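Local coordinates for porin protein associated with imipenem resistance (Acinetobacter baumannii, PDB 4FUV) that forms an eight-stranded beta-barrel in the outer membrane and probably takes part in the uptake of ornithine and the antibiotic imipenem, at residues R82-S87 and Q93-A98; R118-N123 and F127-D132. All blocks are in the same frame, centred on the assembly; numbering follows the deposited sequence.

Contact 1: R82-S87 and Q93-A98. With C8E ((hydroxyethyloxy)tri(ethyloxy)octane), chain E; C8E ((hydroxyethyloxy)tri(ethyloxy)octane), chain H.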
ATOM      1  N   ARG A  82      35.366   0.484  10.496  1.00 21.40           N
ATOM      2  CA  ARG A  82      34.492   0.882  11.593  1.00 24.11           C
ATOM      3  C   ARG A  82      34.953   2.217  12.166  1.00 20.85           C
ATOM      4  O   ARG A  82      35.946   2.256  12.888  1.00 24.23           O
ATOM      5  CB  ARG A  82      34.514  -0.197  12.686  1.00 19.62           C
ATOM      6  CG  ARG A  82      33.845  -1.501  12.286  1.00 21.01           C
ATOM      7  CD  ARG A  82      34.035  -2.612  13.363  1.00 19.69           C
ATOM      8  NE  ARG A  82      32.934  -3.573  13.331  1.00 19.76           N
ATOM      9  CZ  ARG A  82      32.730  -4.448  12.342  1.00 28.16           C
ATOM     10  NH1 ARG A  82      33.565  -4.510  11.307  1.00 19.17           N
ATOM     11  NH2 ARG A  82      31.700  -5.281  12.401  1.00 22.67           N
ATOM     12  N   PRO A  83      34.255   3.316  11.816  1.00 23.29           N
ATOM     13  CA  PRO A  83      34.680   4.646  12.288  1.00 27.60           C
ATOM     14  C   PRO A  83      34.689   4.739  13.816  1.00 29.45           C
ATOM     15  O   PRO A  83      35.473   5.498  14.370  1.00 24.83           O
ATOM     16  CB  PRO A  83      33.631   5.598  11.679  1.00 27.11           C
ATOM     17  CG  PRO A  83      33.195   4.889  10.407  1.00 25.33           C
ATOM     18  CD  PRO A  83      33.187   3.406  10.799  1.00 23.29           C
ATOM     19  N   TRP A  84      33.854   3.945  14.480  1.00 23.49           N
ATOM     20  CA  TRP A  84      33.800   3.930  15.931  1.00 22.15           C
ATOM     21  C   TRP A  84      34.250   2.576  16.498  1.00 23.77           C
ATOM     22  O   TRP A  84      33.748   2.100  17.522  1.00 26.20           O
ATOM     23  CB  TRP A  84      32.389   4.294  16.390  1.00 31.32           C
ATOM     24  CG  TRP A  84      31.914   5.586  15.772  1.00 29.74           C
ATOM     25  CD1 TRP A  84      32.152   6.860  16.227  1.00 27.72           C
ATOM     26  CD2 TRP A  84      31.159   5.746  14.572  1.00 26.64           C
ATOM     27  NE1 TRP A  84      31.565   7.784  15.403  1.00 32.51           N
ATOM     28  CE2 TRP A  84      30.946   7.109  14.372  1.00 34.45           C
ATOM     29  CE3 TRP A  84      30.623   4.827  13.656  1.00 34.24           C
ATOM     30  CZ2 TRP A  84      30.237   7.608  13.289  1.00 28.01           C
ATOM     31  CZ3 TRP A  84      29.917   5.322  12.586  1.00 28.73           C
ATOM     32  CH2 TRP A  84      29.727   6.696  12.409  1.00 35.63           C
ATOM     33  N   GLY A  85      35.243   1.995  15.836  1.00 23.41           N
ATOM     34  CA  GLY A  85      35.679   0.643  16.117  1.00 22.63           C
ATOM     35  C   GLY A  85      36.171   0.362  17.519  1.00 34.63           C
ATOM     36  O   GLY A  85      36.085  -0.786  17.971  1.00 24.25           O
ATOM     37  N   ALA A  86      36.690   1.385  18.203  1.00 34.11           N
ATOM     38  CA  ALA A  86      37.263   1.192  19.540  1.00 33.31           C
ATOM     39  C   ALA A  86      36.243   1.472  20.633  1.00 33.71           C
ATOM     40  O   ALA A  86      36.557   1.374  21.824  1.00 25.14           O
ATOM     41  CB  ALA A  86      38.520   2.068  19.741  1.00 28.01           C
ATOM     42  N   SER A  87      35.026   1.824  20.229  1.00 23.07           N
ATOM     43  CA  SER A  87      33.958   2.090  21.186  1.00 23.83           C
ATOM     44  C   SER A  87      33.474   0.825  21.895  1.00 30.62           C
ATOM     45  O   SER A  87      33.456  -0.251  21.310  1.00 31.65           O
ATOM     46  CB  SER A  87      32.780   2.774  20.494  1.00 26.01           C
ATOM     47  OG  SER A  87      31.675   2.883  21.367  1.00 28.62           O
ATOM     48  N   GLN A  93      30.141   0.449  17.712  1.00 28.11           N
ATOM     49  CA  GLN A  93      31.175  -0.497  17.260  1.00 28.16           C
ATOM     50  C   GLN A  93      30.713  -1.322  16.054  1.00 24.47           C
ATOM     51  O   GLN A  93      31.526  -1.716  15.204  1.00 25.61           O
ATOM     52  CB  GLN A  93      31.610  -1.423  18.407  1.00 28.12           C
ATOM     53  CG  GLN A  93      32.840  -2.304  18.106  1.00 29.19           C
ATOM     54  CD  GLN A  93      32.496  -3.566  17.314  1.00 36.39           C
ATOM     55  OE1 GLN A  93      31.346  -4.020  17.316  1.00 26.48           O
ATOM     56  NE2 GLN A  93      33.492  -4.129  16.621  1.00 29.57           N
ATOM     57  N   GLY A  94      29.409  -1.564  15.981  1.00 22.72           N
ATOM     58  CA  GLY A  94      28.832  -2.398  14.934  1.00 27.77           C
ATOM     59  C   GLY A  94      28.672  -1.736  13.577  1.00 28.21           C
ATOM     60  O   GLY A  94      28.398  -2.414  12.570  1.00 29.80           O
ATOM     61  N   LEU A  95      28.847  -0.418  13.521  1.00 24.54           N
ATOM     62  CA  LEU A  95      28.656   0.297  12.251  1.00 27.08           C
ATOM     63  C   LEU A  95      29.908   0.246  11.355  1.00 21.18           C
ATOM     64  O   LEU A  95      31.019   0.570  11.794  1.00 24.54           O
ATOM     65  CB  LEU A  95      28.241   1.747  12.515  1.00 26.46           C
ATOM     66  CG  LEU A  95      26.877   1.964  13.163  1.00 27.24           C
ATOM     67  CD1 LEU A  95      26.767   3.416  13.667  1.00 23.98           C
ATOM     68  CD2 LEU A  95      25.759   1.670  12.171  1.00 23.91           C
ATOM     69  N   TYR A  96      29.745  -0.159  10.101  1.00 19.17           N
ATOM     70  CA  TYR A  96      30.911  -0.239   9.231  1.00 21.09           C
ATOM     71  C   TYR A  96      30.620   0.064   7.766  1.00 25.40           C
ATOM     72  O   TYR A  96      29.497  -0.089   7.299  1.00 24.34           O
ATOM     73  CB  TYR A  96      31.612  -1.605   9.346  1.00 18.72           C
ATOM     74  CG  TYR A  96      30.829  -2.805   8.817  1.00 27.64           C
ATOM     75  CD1 TYR A  96      29.920  -3.477   9.627  1.00 28.39           C
ATOM     76  CD2 TYR A  96      31.021  -3.285   7.512  1.00 20.67           C
ATOM     77  CE1 TYR A  96      29.216  -4.589   9.169  1.00 20.18           C
ATOM     78  CE2 TYR A  96      30.306  -4.403   7.037  1.00 23.68           C
ATOM     79  CZ  TYR A  96      29.407  -5.041   7.881  1.00 23.87           C
ATOM     80  OH  TYR A  96      28.678  -6.128   7.448  1.00 28.45           O
ATOM     81  N   VAL A  97      31.653   0.495   7.051  1.00 18.56           N
ATOM     82  CA  VAL A  97      31.588   0.580   5.597  1.00 18.41           C
ATOM     83  C   VAL A  97      32.440  -0.539   5.024  1.00 20.34           C
ATOM     84  O   VAL A  97      33.578  -0.774   5.477  1.00 24.05           O
ATOM     85  CB  VAL A  97      32.050   1.967   5.057  1.00 39.18           C
ATOM     86  CG1 VAL A  97      33.374   2.343   5.644  1.00 45.52           C
ATOM     87  CG2 VAL A  97      32.133   1.964   3.524  1.00 33.01           C
ATOM     88  N   ALA A  98      31.861  -1.255   4.072  1.00 26.85           N
ATOM     89  CA  ALA A  98      32.508  -2.366   3.371  1.00 25.45           C
ATOM     90  C   ALA A  98      32.956  -1.927   1.979  1.00 31.32           C
ATOM     91  O   ALA A  98      32.185  -1.341   1.209  1.00 30.12           O
ATOM     92  CB  ALA A  98      31.534  -3.546   3.243  1.00 17.97           C
TER
HETATM   93  C5  C8E E 304      32.041   8.337   8.234  1.00 38.25           C
HETATM   94  C6  C8E E 304      32.054   9.481   9.245  1.00 39.68           C
HETATM   95  C7  C8E E 304      32.943   9.166  10.440  1.00 39.77           C
HETATM   96  C8  C8E E 304      32.444   9.872  11.695  1.00 47.44           C
HETATM   97  O9  C8E E 304      33.545  10.322  12.452  1.00 57.80           O
HETATM   98  C10 C8E E 304      33.340  10.268  13.851  1.00 48.52           C
HETATM   99  C11 C8E E 304      32.121  11.075  14.277  1.00 44.76           C
HETATM  100  O12 C8E E 304      31.916  10.771  15.636  1.00 53.97           O
HETATM  101  C13 C8E E 304      30.599  10.952  16.101  1.00 54.26           C
HETATM  102  C14 C8E E 304      30.552  10.331  17.491  1.00 54.11           C
HETATM  103  O15 C8E E 304      29.532   9.362  17.598  1.00 65.24           O
HETATM  104  C16 C8E E 304      29.509   8.788  18.890  1.00 70.68           C
HETATM  105  C17 C8E E 304      30.249   7.452  18.896  1.00 70.65           C
HETATM  106  O18 C8E E 304      30.769   7.121  20.177  1.00 74.30           O
HETATM  107  C19 C8E E 304      32.179   7.246  20.245  1.00 67.33           C
HETATM  108  C20 C8E E 304      32.821   6.213  19.337  1.00 71.24           C
HETATM  109  O21 C8E E 304      34.146   5.949  19.706  1.00 73.28           O
HETATM  110  C1  C8E H 307      26.566   8.479  14.576  1.00 48.09           C
HETATM  111  C2  C8E H 307      27.054   7.117  15.077  1.00 49.72           C
HETATM  112  C3  C8E H 307      26.885   7.001  16.589  1.00 51.17           C
HETATM  113  C4  C8E H 307      26.282   5.657  16.989  1.00 44.96           C
HETATM  114  C5  C8E H 307      26.434   5.438  18.498  1.00 48.30           C
HETATM  115  C6  C8E H 307      25.100   5.021  19.119  1.00 50.16           C
HETATM  116  O   HOH W   1      30.613  -5.486  15.248  1.00 28.62           O
HETATM  117  O   HOH W   2      32.203   1.630  14.017  1.00 20.51           O
HETATM  118  O   HOH W   3      36.211  -2.920  16.370  1.00 40.83           O
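The turn after strand 64-81 folds back on the end of helix 90-94 and the start of strand 95-114, a contact between Arg82-Ser87 and Gln93-Ala98 at one end of the barrel. Arg82 carries much of it. Its chain runs extended from CG to NE alongside Tyr96, with guanidinium and ring planes only 14° apart and Arg82 CG 3.7 Å from Tyr96 CB. NE gives a weak bond to Gln93 O at 3.0 Å, bent to 125° at the hydrogen, while NH1 pairs with Glu80 and Tyr96 OH with Glu167. Three waters bridge the segments: one from Arg82 NH2 to Gln93 OE1, one from Trp84 N to Leu95 O, one from Gly85 O to Gln93 NE2. On the detergent-bound side, Trp84 CZ3 meets Leu95 CD1 at 3.8 Å. Trp84 NE1 points at O12 of one detergent, an ether oxygen at the indole edge, in its plane; the bond is 3.0 Å and nearly straight at 171°. C2 of a second detergent and Pro83 CB lie over opposite faces. Two overlapping type I turns, Arg82-Gly85 and Trp84-Ser87, then helix 90-94, connect strand 64-81 to its antiparallel neighbour 95-114, as in the short strand-to-strand turns of outer-membrane beta-barrels.

Contact 2: R118-N123 and F127-D132. With SO4 (sulfate ion), chain B.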
ATOM      1  N   ARG A 118      -6.980 -10.270 -17.541  1.00 27.06           N
ATOM      2  CA  ARG A 118      -6.417  -9.343 -16.562  1.00 26.45           C
ATOM      3  C   ARG A 118      -5.406  -8.387 -17.183  1.00 32.80           C
ATOM      4  O   ARG A 118      -4.671  -8.739 -18.116  1.00 25.83           O
ATOM      5  CB  ARG A 118      -5.779 -10.079 -15.366  1.00 26.31           C
ATOM      6  CG  ARG A 118      -6.734 -10.987 -14.590  1.00 28.43           C
ATOM      7  CD  ARG A 118      -8.016 -10.271 -14.165  1.00 28.47           C
ATOM      8  NE  ARG A 118      -7.750  -9.145 -13.269  1.00 30.69           N
ATOM      9  CZ  ARG A 118      -7.707  -9.246 -11.942  1.00 38.64           C
ATOM     10  NH1 ARG A 118      -7.900 -10.424 -11.360  1.00 28.75           N
ATOM     11  NH2 ARG A 118      -7.465  -8.172 -11.195  1.00 38.42           N
ATOM     12  N   SER A 119      -5.369  -7.172 -16.652  1.00 26.93           N
ATOM     13  CA  SER A 119      -4.396  -6.189 -17.103  1.00 27.43           C
ATOM     14  C   SER A 119      -3.024  -6.414 -16.464  1.00 30.68           C
ATOM     15  O   SER A 119      -2.905  -6.966 -15.373  1.00 25.38           O
ATOM     16  CB  SER A 119      -4.879  -4.769 -16.805  1.00 28.91           C
ATOM     17  OG  SER A 119      -5.041  -4.587 -15.418  1.00 31.88           O
ATOM     18  N   PHE A 120      -1.999  -5.983 -17.181  1.00 30.63           N
ATOM     19  CA  PHE A 120      -0.625  -6.057 -16.735  1.00 29.41           C
ATOM     20  C   PHE A 120       0.116  -5.005 -17.544  1.00 28.36           C
ATOM     21  O   PHE A 120      -0.378  -4.553 -18.585  1.00 27.94           O
ATOM     22  CB  PHE A 120      -0.046  -7.458 -16.971  1.00 34.74           C
ATOM     23  CG  PHE A 120       0.025  -7.866 -18.433  1.00 31.93           C
ATOM     24  CD1 PHE A 120      -1.114  -8.281 -19.110  1.00 30.81           C
ATOM     25  CD2 PHE A 120       1.234  -7.851 -19.117  1.00 27.36           C
ATOM     26  CE1 PHE A 120      -1.051  -8.651 -20.443  1.00 29.56           C
ATOM     27  CE2 PHE A 120       1.302  -8.232 -20.461  1.00 31.14           C
ATOM     28  CZ  PHE A 120       0.169  -8.631 -21.116  1.00 31.28           C
ATOM     29  N   ARG A 121       1.296  -4.621 -17.079  1.00 23.86           N
ATOM     30  CA  ARG A 121       2.012  -3.477 -17.652  1.00 30.35           C
ATOM     31  C   ARG A 121       3.400  -3.905 -18.107  1.00 35.43           C
ATOM     32  O   ARG A 121       4.110  -4.588 -17.369  1.00 28.24           O
ATOM     33  CB  ARG A 121       2.135  -2.369 -16.598  1.00 31.98           C
ATOM     34  CG  ARG A 121       2.622  -1.016 -17.097  1.00 30.42           C
ATOM     35  CD  ARG A 121       2.326   0.047 -16.015  1.00 38.83           C
ATOM     36  NE  ARG A 121       2.817   1.386 -16.345  1.00 35.57           N
ATOM     37  CZ  ARG A 121       2.238   2.216 -17.207  1.00 48.76           C
ATOM     38  NH1 ARG A 121       1.144   1.848 -17.867  1.00 43.36           N
ATOM     39  NH2 ARG A 121       2.762   3.420 -17.424  1.00 51.94           N
ATOM     40  N   VAL A 122       3.777  -3.528 -19.327  1.00 31.04           N
ATOM     41  CA  VAL A 122       5.100  -3.862 -19.851  1.00 29.59           C
ATOM     42  C   VAL A 122       5.709  -2.624 -20.498  1.00 26.77           C
ATOM     43  O   VAL A 122       5.092  -2.001 -21.370  1.00 24.13           O
ATOM     44  CB  VAL A 122       5.049  -5.028 -20.876  1.00 38.89           C
ATOM     45  CG1 VAL A 122       6.452  -5.367 -21.375  1.00 34.38           C
ATOM     46  CG2 VAL A 122       4.404  -6.266 -20.256  1.00 40.19           C
ATOM     47  N   ASN A 123       6.911  -2.251 -20.060  1.00 30.81           N
ATOM     48  CA  ASN A 123       7.567  -1.040 -20.565  1.00 30.10           C
ATOM     49  C   ASN A 123       6.653   0.198 -20.499  1.00 34.46           C
ATOM     50  O   ASN A 123       6.556   0.966 -21.459  1.00 34.38           O
ATOM     51  CB  ASN A 123       8.052  -1.265 -22.002  1.00 30.55           C
ATOM     52  CG  ASN A 123       8.993  -0.178 -22.483  1.00 35.32           C
ATOM     53  OD1 ASN A 123       9.893   0.240 -21.760  1.00 35.06           O
ATOM     54  ND2 ASN A 123       8.779   0.296 -23.711  1.00 37.79           N
ATOM     55  N   PHE A 127      -1.479  -3.579 -20.935  1.00 26.64           N
ATOM     56  CA  PHE A 127      -1.976  -4.638 -21.797  1.00 30.60           C
ATOM     57  C   PHE A 127      -3.016  -5.442 -21.027  1.00 28.96           C
ATOM     58  O   PHE A 127      -3.014  -5.449 -19.804  1.00 27.17           O
ATOM     59  CB  PHE A 127      -0.849  -5.583 -22.214  1.00 25.38           C
ATOM     60  CG  PHE A 127       0.158  -4.968 -23.144  1.00 31.41           C
ATOM     61  CD1 PHE A 127       1.220  -4.233 -22.644  1.00 29.54           C
ATOM     62  CD2 PHE A 127       0.060  -5.157 -24.520  1.00 26.18           C
ATOM     63  CE1 PHE A 127       2.160  -3.674 -23.497  1.00 33.31           C
ATOM     64  CE2 PHE A 127       0.989  -4.604 -25.381  1.00 26.46           C
ATOM     65  CZ  PHE A 127       2.053  -3.858 -24.862  1.00 28.05           C
ATOM     66  N   ILE A 128      -3.902  -6.118 -21.753  1.00 30.12           N
ATOM     67  CA  ILE A 128      -4.858  -7.024 -21.129  1.00 31.42           C
ATOM     68  C   ILE A 128      -4.757  -8.387 -21.797  1.00 26.76           C
ATOM     69  O   ILE A 128      -4.934  -8.501 -23.011  1.00 27.12           O
ATOM     70  CB  ILE A 128      -6.311  -6.508 -21.245  1.00 30.52           C
ATOM     71  CG1 ILE A 128      -6.567  -5.397 -20.214  1.00 27.39           C
ATOM     72  CG2 ILE A 128      -7.301  -7.653 -21.020  1.00 27.14           C
ATOM     73  CD1 ILE A 128      -7.920  -4.686 -20.396  1.00 26.92           C
ATOM     74  N   ALA A 129      -4.489  -9.416 -20.996  1.00 26.59           N
ATOM     75  CA  ALA A 129      -4.288 -10.768 -21.503  1.00 27.27           C
ATOM     76  C   ALA A 129      -5.554 -11.332 -22.152  1.00 31.33           C
ATOM     77  O   ALA A 129      -6.658 -11.176 -21.624  1.00 29.51           O
ATOM     78  CB  ALA A 129      -3.822 -11.684 -20.382  1.00 31.92           C
ATOM     79  N   GLY A 130      -5.378 -12.006 -23.284  1.00 30.58           N
ATOM     80  CA  GLY A 130      -6.483 -12.658 -23.968  1.00 29.25           C
ATOM     81  C   GLY A 130      -7.002 -13.883 -23.237  1.00 29.73           C
ATOM     82  O   GLY A 130      -6.540 -14.215 -22.143  1.00 31.79           O
ATOM     83  N   ALA A 131      -7.965 -14.557 -23.861  1.00 32.21           N
ATOM     84  CA  ALA A 131      -8.660 -15.694 -23.271  1.00 35.22           C
ATOM     85  C   ALA A 131      -7.745 -16.824 -22.803  1.00 36.42           C
ATOM     86  O   ALA A 131      -8.102 -17.580 -21.903  1.00 44.18           O
ATOM     87  CB  ALA A 131      -9.710 -16.238 -24.261  1.00 34.13           C
ATOM     88  N   ASP A 132      -6.572 -16.946 -23.411  1.00 34.21           N
ATOM     89  CA  ASP A 132      -5.668 -18.037 -23.069  1.00 32.30           C
ATOM     90  C   ASP A 132      -4.569 -17.613 -22.114  1.00 35.20           C
ATOM     91  O   ASP A 132      -3.670 -18.392 -21.817  1.00 40.69           O
ATOM     92  CB  ASP A 132      -5.051 -18.633 -24.324  1.00 40.08           C
ATOM     93  CG  ASP A 132      -6.076 -19.326 -25.196  1.00 48.31           C
ATOM     94  OD1 ASP A 132      -7.065 -19.850 -24.638  1.00 43.93           O
ATOM     95  OD2 ASP A 132      -5.897 -19.330 -26.435  1.00 54.08           O
TER
HETATM   96  S   SO4 B 301      -8.071  -9.114  -7.758  1.00 81.15           S
HETATM   97  O1  SO4 B 301      -7.634  -7.731  -7.922  1.00 74.77           O
HETATM   98  O2  SO4 B 301      -7.354  -9.969  -8.702  1.00 83.56           O
HETATM   99  O3  SO4 B 301      -7.769  -9.559  -6.399  1.00 88.52           O
HETATM  100  O4  SO4 B 301      -9.510  -9.209  -7.997  1.00 75.48           O
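A short antiparallel beta hairpin, formed by strands 119-122 and 125-129 beyond strand 95-114, brings Phe120 against Phe127. The two residues form a hydrogen-bonded pair: Phe127 N reaches Phe120 O at 2.8 Å, and Phe120 N returns a bond to Phe127 O at 2.9 Å. Ser119 and Ile128 make the adjacent non-hydrogen-bonded pair, and Ala129 N to Arg118 O, 3.0 Å and 167° at the hydrogen, extends the pairing one step further.

On the face bearing the phenylalanines, chi1 of Phe120, 63°, tucks CG in over its own backbone and carries the ring across the neighbouring strand. Phe127 CB then lies over its face, 3.7 Å from the Phe120 ring centroid, a CH-pi contact. The ring planes differ by 26°, but with centroids 5.8 Å apart the rings are too far displaced for a real stack. Backbone N of Ala129 meets the Phe120 ring at its edge, and Val122 CB touches Phe127 CE1 at 4.1 Å. Helix 194-207 packs on Val122 and Phe127 through Ala197, while Val134 and Ile136 of strand 134-144 touch Phe120.

On the other face Ser119 CB meets Ile128 CG1 at 3.9 Å, and Ser119 of the second subunit packs on this Ser119. The Arg118 side chain, folded at chi2 and chi3, takes no part in the pairing. Its NH1 and NH2 both donate to O2 of a sulfate at the guanidinium edge (Arg118 NH1 to O2 2.8 Å), an ion probably from the crystallisation liquor; NE forms a salt bridge with Asp126 of the second subunit. The arrangement is that of a two-stranded beta hairpin with a cross-strand aromatic pair, placed at a subunit interface.

In the fold
Contact 1 and contact 2 lie on opposite sides of the chain's centre, with centres 49 Å apart and nearest atoms about 32 Å apart, so neither touches the other. They come in series along the chain: contact 1 closes at the start of strand 95-114, and contact 2 opens just after that strand ends, on strand 119-122. This long strand therefore spans the distance between them, pairing with strand 64-81 and with strands 134-144 and 147-154 on the way. Contact 1 belongs to the detergent-coated barrel, whereas contact 2 belongs to the extension beyond it, where helix 194-207 and the second subunit pack.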